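Local coordinates for autoinducer 2-binding protein LsrB (Clostridium saccharobutylicum DSM 13864, PDB 6DSP) that binds the quorum-sensing signal autoinducer-2 in its cyclic tetrahydroxytetrahydrofuran form, as a receptor of the bacterial solute-binding protein family, at residues V22-I27 and T79-L84. Sequence-based numbering, arbitrary orientation.
Sequences VTVTFI and TNAICL
Strands 23-27 and 81-84 run parallel, their axes 4.5 Å apart at closest and inclined by 22°, with V24 level with A81. T25 is gripped twice: its N donates to A81 O (2.8 Å) and its O accepts from C83 N. I27 N bonds to C83 O, almost straight at 174°. Where the ladder starts, N80 N bonds to T23 O, joined by a weak bond from A81 N. N80 OD1 takes T23 N on a lone pair, in its carbonyl plane, at 2.9 Å. On the face of T25 and I27, T25 OG1 and T79 OG1 share a hydrogen bond of 2.8 Å, the side chains crossing at about a right angle; T79 OG1 lies opposite its own backbone N (chi1 -165°), which turns it to T25. There too, I27 CG2 presses L84 CD1 tightly (3.5 Å) and I27 CD1 meets I82 CG2 (3.8 Å), against helix 64-76. On the other face V24 CG2 touches A81 CB and F26 CD1 touches C83 CB, against helix 273-288. In this Rossmann-like periplasmic-binding-protein lobe the chain passes from 23-27 through helix 34-50, edge strand 53-56 and helix 64-76 into 81-84. The F26 side chain lies about 10 Å from the bound ligand. Polar side chains thus join the strands where they begin, T23, T79 and N80 partly exposed and T25 buried, while apolar contacts run on both faces from V24 to I27/L84.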
# COMPACT_ATOMS: atom_id res chain seq x y z
N VAL A 22 7.31 20.05 17.64
CA VAL A 22 7.51 18.64 17.29
C VAL A 22 7.77 18.50 15.81
O VAL A 22 7.10 19.15 15.00
CB VAL A 22 6.28 17.79 17.70
CG1 VAL A 22 6.43 16.37 17.26
CG2 VAL A 22 6.08 17.86 19.20
N THR A 23 8.74 17.65 15.47
CA THR A 23 8.98 17.26 14.09
C THR A 23 8.76 15.76 13.96
O THR A 23 9.31 14.97 14.75
CB THR A 23 10.41 17.61 13.64
OG1 THR A 23 10.59 19.04 13.64
CG2 THR A 23 10.67 17.08 12.24
N VAL A 24 7.95 15.39 12.97
CA VAL A 24 7.77 13.99 12.56
C VAL A 24 8.49 13.79 11.24
O VAL A 24 8.24 14.53 10.28
CB VAL A 24 6.28 13.65 12.40
CG1 VAL A 24 6.13 12.20 11.96
CG2 VAL A 24 5.51 13.93 13.69
N THR A 25 9.36 12.78 11.17
CA THR A 25 10.01 12.41 9.91
C THR A 25 9.13 11.37 9.23
O THR A 25 8.84 10.31 9.81
CB THR A 25 11.42 11.85 10.15
OG1 THR A 25 12.19 12.81 10.89
CG2 THR A 25 12.10 11.54 8.83
N PHE A 26 8.63 11.71 8.05
CA PHE A 26 7.68 10.88 7.32
C PHE A 26 8.46 10.18 6.22
O PHE A 26 8.99 10.84 5.30
CB PHE A 26 6.57 11.78 6.76
CG PHE A 26 5.45 11.06 6.03
CD1 PHE A 26 4.81 9.96 6.61
CD2 PHE A 26 4.97 11.52 4.82
CE1 PHE A 26 3.71 9.37 5.98
CE2 PHE A 26 3.90 10.91 4.19
CZ PHE A 26 3.28 9.82 4.76
N ILE A 27 8.54 8.86 6.30
CA ILE A 27 9.42 8.08 5.43
C ILE A 27 8.58 7.18 4.53
O ILE A 27 7.83 6.32 5.02
CB ILE A 27 10.42 7.23 6.23
CG1 ILE A 27 11.22 8.12 7.20
CG2 ILE A 27 11.33 6.45 5.26
CD1 ILE A 27 12.16 7.36 8.13
N THR A 79 15.16 14.22 15.42
CA THR A 79 13.74 14.19 15.15
C THR A 79 13.01 13.66 16.38
O THR A 79 13.55 12.88 17.17
CB THR A 79 13.42 13.31 13.93
OG1 THR A 79 12.09 13.61 13.52
CG2 THR A 79 13.52 11.79 14.24
N ASN A 80 11.76 14.09 16.54
CA ASN A 80 10.99 13.60 17.68
C ASN A 80 10.25 12.32 17.39
O ASN A 80 9.93 11.57 18.33
CB ASN A 80 9.98 14.67 18.12
CG ASN A 80 10.65 15.99 18.40
OD1 ASN A 80 10.50 16.95 17.65
ND2 ASN A 80 11.46 16.03 19.45
N ALA A 81 9.94 12.06 16.13
CA ALA A 81 9.10 10.91 15.79
C ALA A 81 9.39 10.53 14.35
O ALA A 81 9.82 11.36 13.55
CB ALA A 81 7.62 11.23 15.96
N ILE A 82 9.08 9.27 14.03
CA ILE A 82 9.16 8.73 12.68
C ILE A 82 7.82 8.09 12.38
O ILE A 82 7.24 7.41 13.24
CB ILE A 82 10.28 7.68 12.60
CG1 ILE A 82 11.66 8.36 12.67
CG2 ILE A 82 10.14 6.81 11.36
CD1 ILE A 82 12.82 7.38 12.90
N CYS A 83 7.34 8.28 11.16
CA CYS A 83 6.21 7.52 10.65
C CYS A 83 6.66 6.93 9.32
O CYS A 83 6.84 7.66 8.34
CB CYS A 83 4.97 8.40 10.49
SG CYS A 83 3.54 7.39 9.94
N LEU A 84 6.84 5.61 9.31
CA LEU A 84 7.53 4.86 8.25
C LEU A 84 6.60 3.89 7.53
O LEU A 84 5.85 3.16 8.19
CB LEU A 84 8.67 4.02 8.88
CG LEU A 84 9.36 2.95 8.03
CD1 LEU A 84 10.20 3.61 6.96
CD2 LEU A 84 10.19 2.04 8.89